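Local coordinates for protein OxyR (PDB 3HO7) that probably acts as a redox-sensitive, LysR-type transcriptional activator that binds DNA, and is represented in this crystal by its regulatory domain, at residues 88-93 against 152-158; 76-80 against 203-207; 11-17 against 40-46; 53-57 against 70-75. One frame throughout, in Å; residues are numbered along the deposited sequence.

Contact 1: residues 88-93 against 152-158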
loop_
_atom_site.group_PDB
_atom_site.type_symbol
_atom_site.label_atom_id
_atom_site.label_comp_id
_atom_site.label_asym_id
_atom_site.label_seq_id
_atom_site.Cartn_x
_atom_site.Cartn_y
_atom_site.Cartn_z
ATOM N N TYR A 88 0.553 9.800 13.640
ATOM C CA TYR A 88 1.611 10.182 12.731
ATOM C C TYR A 88 1.272 11.613 12.343
ATOM O O TYR A 88 0.337 11.851 11.584
ATOM C CB TYR A 88 1.620 9.249 11.519
ATOM C CG TYR A 88 2.949 9.132 10.804
ATOM C CD1 TYR A 88 4.107 8.793 11.494
ATOM C CD2 TYR A 88 3.038 9.330 9.433
ATOM C CE1 TYR A 88 5.325 8.676 10.838
ATOM C CE2 TYR A 88 4.243 9.216 8.768
ATOM C CZ TYR A 88 5.384 8.887 9.473
ATOM O OH TYR A 88 6.578 8.773 8.804
ATOM N N VAL A 89 2.016 12.563 12.898
ATOM C CA VAL A 89 1.644 13.973 12.831
ATOM C C VAL A 89 2.634 14.780 12.000
ATOM O O VAL A 89 3.826 14.782 12.284
ATOM C CB VAL A 89 1.583 14.586 14.246
ATOM C CG1 VAL A 89 1.052 16.013 14.188
ATOM C CG2 VAL A 89 0.728 13.724 15.163
ATOM N N SER A 90 2.139 15.480 10.983
ATOM C CA SER A 90 3.012 16.280 10.133
ATOM C C SER A 90 3.609 17.433 10.931
ATOM O O SER A 90 3.023 17.887 11.911
ATOM C CB SER A 90 2.255 16.828 8.925
ATOM O OG SER A 90 1.944 18.197 9.109
ATOM N N ARG A 91 4.769 17.909 10.497
ATOM C CA ARG A 91 5.463 18.988 11.187
ATOM C C ARG A 91 4.697 20.310 11.091
ATOM O O ARG A 91 5.038 21.284 11.765
ATOM C CB ARG A 91 6.882 19.138 10.631
ATOM C CG ARG A 91 7.687 17.847 10.676
ATOM C CD ARG A 91 8.980 17.955 9.887
ATOM N NE ARG A 91 9.676 16.674 9.823
ATOM C CZ ARG A 91 10.542 16.251 10.736
ATOM N NH1 ARG A 91 10.827 17.014 11.785
ATOM N NH2 ARG A 91 11.127 15.069 10.600
ATOM N N CYS A 92 3.657 20.335 10.263
ATOM C CA CYS A 92 2.873 21.552 10.051
ATOM C C CYS A 92 1.650 21.628 10.959
ATOM O O CYS A 92 1.011 22.674 11.064
ATOM C CB CYS A 92 2.436 21.657 8.590
ATOM S SG CYS A 92 3.782 21.475 7.403
ATOM N N GLU A 93 1.319 20.519 11.612
ATOM C CA GLU A 93 0.149 20.483 12.484
ATOM C C GLU A 93 0.458 21.092 13.847
ATOM O O GLU A 93 1.513 20.831 14.423
ATOM C CB GLU A 93 -0.349 19.047 12.659
ATOM C CG GLU A 93 -0.288 18.209 11.392
ATOM C CD GLU A 93 -1.017 18.850 10.227
ATOM O OE1 GLU A 93 -2.178 19.281 10.408
ATOM O OE2 GLU A 93 -0.428 18.922 9.126
ATOM N N VAL A 152 1.558 12.841 5.279
ATOM C CA VAL A 152 1.972 13.396 6.559
ATOM C C VAL A 152 3.428 13.854 6.524
ATOM O O VAL A 152 3.756 14.940 6.998
ATOM C CB VAL A 152 1.770 12.385 7.704
ATOM C CG1 VAL A 152 2.313 12.943 9.010
ATOM C CG2 VAL A 152 0.298 12.029 7.836
ATOM N N GLU A 153 4.295 13.027 5.952
ATOM C CA GLU A 153 5.715 13.349 5.876
ATOM C C GLU A 153 5.977 14.597 5.033
ATOM O O GLU A 153 7.022 15.234 5.156
ATOM C CB GLU A 153 6.499 12.149 5.344
ATOM C CG GLU A 153 6.398 10.923 6.241
ATOM C CD GLU A 153 6.816 9.648 5.539
ATOM O OE1 GLU A 153 7.251 9.726 4.369
ATOM O OE2 GLU A 153 6.700 8.568 6.157
ATOM N N SER A 154 5.013 14.920 4.176
ATOM C CA SER A 154 5.096 16.062 3.278
ATOM C C SER A 154 4.496 17.303 3.926
ATOM O O SER A 154 4.421 18.362 3.307
ATOM C CB SER A 154 4.394 15.761 1.953
ATOM O OG SER A 154 3.039 15.418 2.161
ATOM N N GLY A 155 4.072 17.162 5.176
ATOM C CA GLY A 155 3.482 18.266 5.908
ATOM C C GLY A 155 1.981 18.427 5.777
ATOM O O GLY A 155 1.424 19.420 6.238
ATOM N N GLN A 156 1.311 17.469 5.149
ATOM C CA GLN A 156 -0.132 17.578 5.046
ATOM C C GLN A 156 -0.848 16.590 5.957
ATOM O O GLN A 156 -0.858 15.390 5.710
ATOM C CB GLN A 156 -0.557 17.332 3.596
ATOM C CG GLN A 156 0.324 18.023 2.567
ATOM C CD GLN A 156 0.009 17.602 1.143
ATOM O OE1 GLN A 156 -1.142 17.348 0.798
ATOM N NE2 GLN A 156 1.038 17.527 0.308
ATOM N N GLY A 157 -1.515 17.124 6.971
ATOM C CA GLY A 157 -2.347 16.333 7.852
ATOM C C GLY A 157 -1.745 15.391 8.877
ATOM O O GLY A 157 -0.572 15.448 9.242
ATOM N N ILE A 158 -2.619 14.505 9.331
ATOM C CA ILE A 158 -2.361 13.489 10.331
ATOM C C ILE A 158 -3.008 12.169 9.941
ATOM O O ILE A 158 -4.019 12.140 9.241
ATOM C CB ILE A 158 -2.934 13.924 11.694
ATOM C CG1 ILE A 158 -2.125 15.090 12.270
ATOM C CG2 ILE A 158 -2.994 12.743 12.650
ATOM C CD1 ILE A 158 -2.586 15.541 13.643
HETATM O O HOH W 1 5.496 16.666 8.099
#
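Tyr88 meets Glu153 at the edge of the phenol ring: Tyr88 OH donates to Glu153 OE2 over 2.7 Å, on the anti side of a carboxylate turned 71° from the ring. The phenol gets there because CG stands anti to the backbone N (chi1 -155°), which also carries Tyr88 CD2 obliquely past Val152 CG1 at 3.7 Å. Glu153 OE2 is gripped further by Arg150 and Gln173. On the other face of the strand, Val89 and Ile158 lie side by side and point the same way, an antiparallel non-hydrogen-bonded pair. Beyond them Ser90 N bonds to Gly157 O at 3.2 Å, while the folded Glu93 slides past Ile158 in the opposite direction and brings OE2 to Gly157 N for a weak bond of 3.0 Å. Ser90 OG takes the N-H of Cys92 in an ST turn, and one water joins Arg91 N to Val152 O. Glu93 OE1 is paired with Arg110, and Gln156 NE2 bonds outward to Pro27 O of the second subunit. The type I turn of 90-93 thus nests against the Schellman motif at Gly155, where helix 145-153 gives way to strand 158-162, the antiparallel partner of strand 75-89.

Contact 2: residues 76-80 against 203-207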
loop_
_atom_site.group_PDB
_atom_site.type_symbol
_atom_site.label_atom_id
_atom_site.label_comp_id
_atom_site.label_asym_id
_atom_site.label_seq_id
_atom_site.Cartn_x
_atom_site.Cartn_y
_atom_site.Cartn_z
ATOM N N GLU A 76 -13.700 -19.041 12.547
ATOM C CA GLU A 76 -13.209 -18.815 13.899
ATOM C C GLU A 76 -11.796 -18.256 13.833
ATOM O O GLU A 76 -11.145 -18.328 12.793
ATOM C CB GLU A 76 -13.256 -20.097 14.734
ATOM C CG GLU A 76 -12.166 -21.109 14.421
ATOM C CD GLU A 76 -12.316 -22.378 15.242
ATOM O OE1 GLU A 76 -13.468 -22.771 15.525
ATOM O OE2 GLU A 76 -11.286 -22.985 15.606
ATOM N N ASP A 77 -11.329 -17.684 14.936
ATOM C CA ASP A 77 -10.026 -17.039 14.947
ATOM C C ASP A 77 -9.350 -17.127 16.308
ATOM O O ASP A 77 -9.992 -17.400 17.322
ATOM C CB ASP A 77 -10.147 -15.577 14.510
ATOM C CG ASP A 77 -11.288 -14.857 15.202
ATOM O OD1 ASP A 77 -11.032 -14.172 16.214
ATOM O OD2 ASP A 77 -12.440 -14.988 14.736
ATOM N N ASP A 78 -8.046 -16.884 16.316
ATOM C CA ASP A 78 -7.253 -16.953 17.531
ATOM C C ASP A 78 -6.342 -15.738 17.621
ATOM O O ASP A 78 -5.849 -15.242 16.608
ATOM C CB ASP A 78 -6.419 -18.234 17.546
ATOM C CG ASP A 78 -7.271 -19.483 17.644
ATOM O OD1 ASP A 78 -7.984 -19.644 18.659
ATOM O OD2 ASP A 78 -7.228 -20.307 16.706
ATOM N N LEU A 79 -6.121 -15.260 18.839
ATOM C CA LEU A 79 -5.282 -14.093 19.053
ATOM C C LEU A 79 -3.828 -14.374 18.690
ATOM O O LEU A 79 -3.269 -15.410 19.057
ATOM C CB LEU A 79 -5.383 -13.624 20.507
ATOM C CG LEU A 79 -4.549 -12.401 20.895
ATOM C CD1 LEU A 79 -4.962 -11.184 20.070
ATOM C CD2 LEU A 79 -4.677 -12.113 22.381
ATOM N N LEU A 80 -3.225 -13.451 17.953
ATOM C CA LEU A 80 -1.803 -13.527 17.653
ATOM C C LEU A 80 -1.063 -12.483 18.477
ATOM O O LEU A 80 -0.104 -12.799 19.179
ATOM C CB LEU A 80 -1.551 -13.319 16.159
ATOM C CG LEU A 80 -2.203 -14.357 15.243
ATOM C CD1 LEU A 80 -1.834 -14.105 13.791
ATOM C CD2 LEU A 80 -1.798 -15.764 15.670
ATOM N N ARG A 203 -2.300 -25.533 11.787
ATOM C CA ARG A 203 -2.910 -24.354 12.390
ATOM C C ARG A 203 -2.164 -23.985 13.665
ATOM O O ARG A 203 -1.783 -22.831 13.863
ATOM C CB ARG A 203 -4.385 -24.627 12.693
ATOM C CG ARG A 203 -5.154 -23.463 13.306
ATOM C CD ARG A 203 -6.600 -23.873 13.566
ATOM N NE ARG A 203 -7.359 -22.868 14.305
ATOM C CZ ARG A 203 -8.614 -23.033 14.713
ATOM N NH1 ARG A 203 -9.253 -24.167 14.454
ATOM N NH2 ARG A 203 -9.231 -22.067 15.381
ATOM N N GLU A 204 -1.956 -24.978 14.523
ATOM C CA GLU A 204 -1.240 -24.780 15.777
ATOM C C GLU A 204 0.182 -24.280 15.526
ATOM O O GLU A 204 0.665 -23.384 16.218
ATOM C CB GLU A 204 -1.215 -26.078 16.588
ATOM C CG GLU A 204 -0.477 -25.976 17.916
ATOM C CD GLU A 204 -0.683 -27.198 18.792
ATOM O OE1 GLU A 204 -1.576 -28.014 18.480
ATOM O OE2 GLU A 204 0.049 -27.343 19.796
ATOM N N GLN A 205 0.845 -24.863 14.532
ATOM C CA GLN A 205 2.203 -24.458 14.187
ATOM C C GLN A 205 2.220 -23.017 13.684
ATOM O O GLN A 205 3.042 -22.207 14.115
ATOM C CB GLN A 205 2.799 -25.399 13.136
ATOM C CG GLN A 205 4.282 -25.172 12.865
ATOM C CD GLN A 205 4.840 -26.107 11.804
ATOM O OE1 GLN A 205 4.142 -26.992 11.308
ATOM N NE2 GLN A 205 6.107 -25.913 11.452
ATOM N N LEU A 206 1.303 -22.701 12.775
ATOM C CA LEU A 206 1.203 -21.347 12.240
ATOM C C LEU A 206 1.025 -20.321 13.354
ATOM O O LEU A 206 1.755 -19.331 13.418
ATOM C CB LEU A 206 0.058 -21.242 11.229
ATOM C CG LEU A 206 0.428 -21.381 9.750
ATOM C CD1 LEU A 206 1.151 -20.136 9.246
ATOM C CD2 LEU A 206 1.268 -22.627 9.516
ATOM N N ILE A 207 0.061 -20.557 14.235
ATOM C CA ILE A 207 -0.177 -19.640 15.344
ATOM C C ILE A 207 1.113 -19.382 16.116
ATOM O O ILE A 207 1.464 -18.237 16.394
ATOM C CB ILE A 207 -1.260 -20.167 16.299
ATOM C CG1 ILE A 207 -2.607 -20.257 15.575
ATOM C CG2 ILE A 207 -1.364 -19.273 17.533
ATOM C CD1 ILE A 207 -3.737 -20.780 16.440
#
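A surface salt-bridge network of Glu76, Asp78 and Arg203 ties the start of the long strand 75-89 to helix 200-211. Arg203 is the bridging member: its extended chain, CG anti to the backbone N (chi1 -179°), carries the guanidinium from helix to strand, crossing both acids at about a right angle. Each carboxylate approaches the edge of the guanidinium near its plane. Asp78 OD2 takes a hydrogen bond from Arg203 NH2 at 3.0 Å, and the two groups are turned 35° apart. Glu76 OE2 forms the second salt bridge with the same guanidinium, but OE2 and Arg203 NH2 are modelled too close together, which leaves the exact geometry of both bridges less sure. With two acids about it, the arginine probably keeps its positive charge.

The regulatory domain of this LysR-type protein has the periplasmic-binding-protein type of fold, and here helix 200-211 packs against its sheet. Strand and helix segments run in similar directions, 28° apart, with their axes 10.5 Å from one another at closest approach. One turn along from Arg203, Ile207 points CD1 at Asp78, reaching OD2 at 3.5 Å and covering the aliphatic CB at 3.9 Å. Its other branch, CG2, meets Leu80 CD2 at 4.0 Å, where the strand becomes buried. Leu80 also packs on Leu210 and Arg211, and Arg203 leans on Val193 of strand 184-194.

Contact 3: residues 11-17 against 40-46; sequences GRLNIAV and LEIHVSE
Arg12 crosses to lie over His43. Its CB sits 3.7 Å from Glu41 O, and CG comes nearer to that same carbonyl oxygen. CD then passes Glu41 OE2, though the Glu41 carboxylate is crowded against His43 in the model and its position is less sure. With CG anti to the backbone N (chi1 172°) and the chain extended as far as NE, the guanidinium lies flat on the imidazole of His43, centres 3.3 Å apart and planes at 14°: CZ sits above the ND1-CE1 side and NH2 above the middle of the ring. Asn14 fixes the rotation of the guanidinium: its OD1 receives the Arg12 NE hydrogen on a lone pair at 2.7 Å, near the guanidinium plane. Glu41 OE2, well out of that plane, adds at most a charge attraction. On the opposite face, Leu13, Ile15 and Val17 interleave with Leu40, Ile42 and Val44; Ile15 CG2 touches Ile42 CG2 at 4.1 Å, and Trp33 of helix 22-36 covers Ile42 and Val44. Six backbone bonds, such as His43 N to Leu13 O at 2.6 Å, join the strands. Residues 42-45 also pair with the second subunit, and strand 11-17, helix 22-36 and strand 40-46 form a beta-alpha-beta unit.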
loop_
_atom_site.group_PDB
_atom_site.type_symbol
_atom_site.label_atom_id
_atom_site.label_comp_id
_atom_site.label_asym_id
_atom_site.label_seq_id
_atom_site.Cartn_x
_atom_site.Cartn_y
_atom_site.Cartn_z
ATOM N N GLY A 11 2.876 -30.365 1.080
ATOM C CA GLY A 11 1.571 -29.773 0.816
ATOM C C GLY A 11 1.628 -28.292 0.495
ATOM O O GLY A 11 2.707 -27.719 0.328
ATOM N N ARG A 12 0.457 -27.669 0.414
ATOM C CA ARG A 12 0.364 -26.258 0.065
ATOM C C ARG A 12 -0.497 -25.484 1.058
ATOM O O ARG A 12 -1.444 -26.027 1.628
ATOM C CB ARG A 12 -0.194 -26.098 -1.349
ATOM C CG ARG A 12 -0.503 -24.664 -1.731
ATOM C CD ARG A 12 -0.962 -24.558 -3.175
ATOM N NE ARG A 12 -1.502 -23.234 -3.474
ATOM C CZ ARG A 12 -1.746 -22.788 -4.702
ATOM N NH1 ARG A 12 -1.490 -23.558 -5.751
ATOM N NH2 ARG A 12 -2.237 -21.569 -4.881
ATOM N N LEU A 13 -0.163 -24.212 1.255
ATOM C CA LEU A 13 -0.907 -23.351 2.167
ATOM C C LEU A 13 -1.250 -22.016 1.514
ATOM O O LEU A 13 -0.367 -21.296 1.049
ATOM C CB LEU A 13 -0.112 -23.112 3.453
ATOM C CG LEU A 13 -0.822 -22.295 4.538
ATOM C CD1 LEU A 13 -2.040 -23.045 5.056
ATOM C CD2 LEU A 13 0.126 -21.964 5.678
ATOM N N ASN A 14 -2.538 -21.688 1.489
ATOM C CA ASN A 14 -2.998 -20.420 0.937
ATOM C C ASN A 14 -3.469 -19.496 2.051
ATOM O O ASN A 14 -4.517 -19.726 2.647
ATOM C CB ASN A 14 -4.131 -20.651 -0.060
ATOM C CG ASN A 14 -3.764 -21.656 -1.134
ATOM O OD1 ASN A 14 -2.672 -21.604 -1.701
ATOM N ND2 ASN A 14 -4.678 -22.578 -1.420
ATOM N N ILE A 15 -2.691 -18.455 2.329
ATOM C CA ILE A 15 -3.009 -17.553 3.431
ATOM C C ILE A 15 -3.139 -16.100 2.988
ATOM O O ILE A 15 -2.291 -15.575 2.265
ATOM C CB ILE A 15 -1.962 -17.645 4.555
ATOM C CG1 ILE A 15 -2.314 -16.673 5.684
ATOM C CG2 ILE A 15 -0.572 -17.362 4.011
ATOM C CD1 ILE A 15 -1.321 -16.673 6.816
ATOM N N ALA A 16 -4.211 -15.454 3.434
ATOM C CA ALA A 16 -4.441 -14.054 3.128
ATOM C C ALA A 16 -3.930 -13.184 4.267
ATOM O O ALA A 16 -3.805 -13.639 5.405
ATOM C CB ALA A 16 -5.920 -13.798 2.887
ATOM N N VAL A 17 -3.627 -11.932 3.953
ATOM C CA VAL A 17 -3.140 -10.998 4.950
ATOM C C VAL A 17 -3.646 -9.604 4.629
ATOM O O VAL A 17 -3.702 -9.207 3.465
ATOM C CB VAL A 17 -1.600 -10.982 5.001
ATOM C CG1 VAL A 17 -1.111 -10.083 6.130
ATOM C CG2 VAL A 17 -1.064 -12.395 5.163
ATOM N N LEU A 40 6.764 -27.091 2.519
ATOM C CA LEU A 40 5.417 -26.584 2.282
ATOM C C LEU A 40 5.449 -25.389 1.335
ATOM O O LEU A 40 6.243 -24.465 1.520
ATOM C CB LEU A 40 4.773 -26.170 3.607
ATOM C CG LEU A 40 3.358 -25.592 3.545
ATOM C CD1 LEU A 40 2.331 -26.708 3.434
ATOM C CD2 LEU A 40 3.082 -24.735 4.769
ATOM N N GLU A 41 4.590 -25.407 0.321
ATOM C CA GLU A 41 4.466 -24.271 -0.583
ATOM C C GLU A 41 3.417 -23.295 -0.061
ATOM O O GLU A 41 2.246 -23.642 0.076
ATOM C CB GLU A 41 4.090 -24.723 -1.994
ATOM C CG GLU A 41 4.042 -23.578 -2.993
ATOM C CD GLU A 41 3.142 -23.864 -4.176
ATOM O OE1 GLU A 41 3.130 -23.047 -5.122
ATOM O OE2 GLU A 41 2.442 -24.899 -4.161
ATOM N N ILE A 42 3.845 -22.069 0.220
ATOM C CA ILE A 42 2.959 -21.071 0.809
ATOM C C ILE A 42 2.560 -19.986 -0.184
ATOM O O ILE A 42 3.412 -19.274 -0.714
ATOM C CB ILE A 42 3.608 -20.401 2.031
ATOM C CG1 ILE A 42 3.908 -21.443 3.110
ATOM C CG2 ILE A 42 2.704 -19.309 2.581
ATOM C CD1 ILE A 42 4.663 -20.888 4.296
ATOM N N HIS A 43 1.259 -19.862 -0.425
ATOM C CA HIS A 43 0.741 -18.814 -1.295
ATOM C C HIS A 43 0.155 -17.671 -0.477
ATOM O O HIS A 43 -0.937 -17.791 0.076
ATOM C CB HIS A 43 -0.314 -19.374 -2.249
ATOM C CG HIS A 43 0.260 -20.061 -3.447
ATOM N ND1 HIS A 43 0.816 -21.321 -3.389
ATOM C CD2 HIS A 43 0.363 -19.663 -4.738
ATOM C CE1 HIS A 43 1.239 -21.669 -4.591
ATOM N NE2 HIS A 43 0.975 -20.682 -5.428
ATOM N N VAL A 44 0.891 -16.567 -0.401
ATOM C CA VAL A 44 0.438 -15.392 0.328
ATOM C C VAL A 44 -0.368 -14.475 -0.579
ATOM O O VAL A 44 -0.028 -14.287 -1.747
ATOM C CB VAL A 44 1.623 -14.589 0.891
ATOM C CG1 VAL A 44 1.129 -13.303 1.543
ATOM C CG2 VAL A 44 2.415 -15.433 1.878
ATOM N N SER A 45 -1.438 -13.907 -0.037
ATOM C CA SER A 45 -2.245 -12.948 -0.778
ATOM C C SER A 45 -2.772 -11.864 0.152
ATOM O O SER A 45 -3.208 -12.151 1.266
ATOM C CB SER A 45 -3.406 -13.653 -1.482
ATOM O OG SER A 45 -4.199 -14.375 -0.557
ATOM N N GLU A 46 -2.718 -10.619 -0.306
ATOM C CA GLU A 46 -3.273 -9.507 0.450
ATOM C C GLU A 46 -4.733 -9.285 0.070
ATOM O O GLU A 46 -5.068 -9.161 -1.108
ATOM C CB GLU A 46 -2.469 -8.224 0.219
ATOM C CG GLU A 46 -1.058 -8.252 0.789
ATOM C CD GLU A 46 -0.377 -6.895 0.746
ATOM O OE1 GLU A 46 -1.048 -5.872 1.013
ATOM O OE2 GLU A 46 0.835 -6.849 0.450
#

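Contact 4: residues 53-57 against 70-75; sequences LASLL and AETEGL
Leu75 fits into the hollow between Leu53, Leu56 and Leu57 on helix 49-58, an apolar knob at the place where the loop 70-75 hands over to strand 75-89. The setting is the sheet-and-helix architecture of the LysR regulatory domain, of the periplasmic-binding-protein type, and this contact packs the connection between strands 63-66 and 75-89 against helix 49-58. The knob is forked. Its CD1 branch settles toward Leu53, 4.0 Å from that residue's CB and close to its carbonyl oxygen, whereas CD2 fills the space between Leu56 CB, 3.7 Å away, and Leu57 CD2, 3.8 Å away. Leu75 holds CG anti to its carbonyl carbon (chi1 -61°), which aims the fork at the helix. All three helix leucines cross it obliquely.

The helix returns two bumps of its own. Leu57 turns CD2 over the type II turn of residues 72-75, resting on Glu73 O and Gly74 O, and the backbone at Gly74 lets the branch lie close because no side chain stands there. Leu53 reaches toward the other end of the loop, spreading CD2 over Ala70 CB at 4.2 Å. Nearby, Leu56 is backed by Ile61 and Ala192, while Gly74 is held by Gln195, a polar tie beside the apolar face of the loop. Leu53 CD1 ends 3.5 Å from Thr72 OG1, a hydroxyl that turns back on its own loop to donate to Ala70 O at 2.6 Å, approaching from above the carbonyl plane.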
loop_
_atom_site.group_PDB
_atom_site.type_symbol
_atom_site.label_atom_id
_atom_site.label_comp_id
_atom_site.label_asym_id
_atom_site.label_seq_id
_atom_site.Cartn_x
_atom_site.Cartn_y
_atom_site.Cartn_z
ATOM N N LEU A 53 -12.804 -13.171 4.690
ATOM C CA LEU A 53 -13.895 -13.958 5.251
ATOM C C LEU A 53 -14.613 -14.754 4.165
ATOM O O LEU A 53 -14.979 -15.913 4.366
ATOM C CB LEU A 53 -14.877 -13.047 5.994
ATOM C CG LEU A 53 -14.261 -12.044 6.974
ATOM C CD1 LEU A 53 -15.344 -11.381 7.819
ATOM C CD2 LEU A 53 -13.224 -12.719 7.864
ATOM N N ALA A 54 -14.806 -14.125 3.010
ATOM C CA ALA A 54 -15.463 -14.775 1.880
ATOM C C ALA A 54 -14.619 -15.922 1.333
ATOM O O ALA A 54 -15.137 -16.998 1.032
ATOM C CB ALA A 54 -15.754 -13.763 0.783
ATOM N N SER A 55 -13.316 -15.683 1.208
ATOM C CA SER A 55 -12.401 -16.687 0.679
ATOM C C SER A 55 -12.262 -17.871 1.630
ATOM O O SER A 55 -12.229 -19.022 1.198
ATOM C CB SER A 55 -11.037 -16.066 0.383
ATOM O OG SER A 55 -11.134 -15.142 -0.687
ATOM N N LEU A 56 -12.188 -17.587 2.926
ATOM C CA LEU A 56 -12.127 -18.641 3.930
ATOM C C LEU A 56 -13.327 -19.575 3.819
ATOM O O LEU A 56 -13.170 -20.794 3.743
ATOM C CB LEU A 56 -12.056 -18.046 5.337
ATOM C CG LEU A 56 -10.673 -17.646 5.855
ATOM C CD1 LEU A 56 -10.797 -16.888 7.170
ATOM C CD2 LEU A 56 -9.793 -18.874 6.023
ATOM N N LEU A 57 -14.526 -19.001 3.808
ATOM C CA LEU A 57 -15.746 -19.795 3.712
ATOM C C LEU A 57 -15.763 -20.680 2.468
ATOM O O LEU A 57 -16.002 -21.884 2.557
ATOM C CB LEU A 57 -16.988 -18.899 3.737
ATOM C CG LEU A 57 -17.488 -18.439 5.109
ATOM C CD1 LEU A 57 -18.711 -17.547 4.960
ATOM C CD2 LEU A 57 -17.805 -19.634 5.996
ATOM N N ALA A 70 -13.538 -12.418 13.506
ATOM C CA ALA A 70 -14.303 -12.701 12.301
ATOM C C ALA A 70 -15.798 -12.563 12.566
ATOM O O ALA A 70 -16.546 -12.090 11.712
ATOM C CB ALA A 70 -13.982 -14.094 11.777
ATOM N N GLU A 71 -16.252 -13.072 13.703
ATOM C CA GLU A 71 -17.646 -12.897 14.083
ATOM C C GLU A 71 -18.512 -13.283 12.899
ATOM O O GLU A 71 -19.473 -12.597 12.562
ATOM C CB GLU A 71 -17.915 -11.474 14.566
ATOM C CG GLU A 71 -17.373 -11.228 15.962
ATOM C CD GLU A 71 -17.396 -9.773 16.363
ATOM O OE1 GLU A 71 -17.878 -8.943 15.570
ATOM O OE2 GLU A 71 -16.925 -9.466 17.475
ATOM N N THR A 72 -18.145 -14.382 12.258
ATOM C CA THR A 72 -18.836 -14.849 11.066
ATOM C C THR A 72 -19.178 -16.328 11.201
ATOM O O THR A 72 -18.299 -17.153 11.448
ATOM C CB THR A 72 -17.962 -14.649 9.812
ATOM O OG1 THR A 72 -17.640 -13.260 9.664
ATOM C CG2 THR A 72 -18.684 -15.138 8.565
ATOM N N GLU A 73 -20.455 -16.663 11.050
ATOM C CA GLU A 73 -20.875 -18.056 11.101
ATOM C C GLU A 73 -20.032 -18.893 10.141
ATOM O O GLU A 73 -19.921 -18.571 8.959
ATOM C CB GLU A 73 -22.365 -18.182 10.760
ATOM C CG GLU A 73 -22.845 -19.613 10.590
ATOM C CD GLU A 73 -22.626 -20.457 11.831
ATOM O OE1 GLU A 73 -22.778 -19.920 12.949
ATOM O OE2 GLU A 73 -22.308 -21.658 11.689
ATOM N N GLY A 74 -19.432 -19.961 10.657
ATOM C CA GLY A 74 -18.630 -20.859 9.832
ATOM C C GLY A 74 -17.139 -20.587 9.912
ATOM O O GLY A 74 -16.334 -21.317 9.330
ATOM N N LEU A 75 -16.769 -19.533 10.631
ATOM C CA LEU A 75 -15.365 -19.177 10.798
ATOM C C LEU A 75 -14.999 -19.088 12.273
ATOM O O LEU A 75 -15.872 -19.062 13.141
ATOM C CB LEU A 75 -15.061 -17.838 10.122
ATOM C CG LEU A 75 -15.279 -17.725 8.613
ATOM C CD1 LEU A 75 -14.729 -16.397 8.111
ATOM C CD2 LEU A 75 -14.617 -18.890 7.890
#

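Overall arrangement
Three of the four contacts cluster on one side of the domain, and contact 1 stands apart, its centre 36 to 37 Å from each of the others. Strand 75-89 spans that distance, giving its start to contact 2 and its end to contact 1. Contact 2 touches both neighbours, with centres 15 Å from each: Leu206 packs on Leu13 of contact 3, and Asp77 OD2 probably bonds Ala70 N of contact 4. Contacts 3 and 4 do not touch, though their nearest atoms are about 6 Å apart and helix 49-58 follows strand 40-46 in the chain. The second subunit reaches contacts 1 and 3, on opposite sides of the chain's centre.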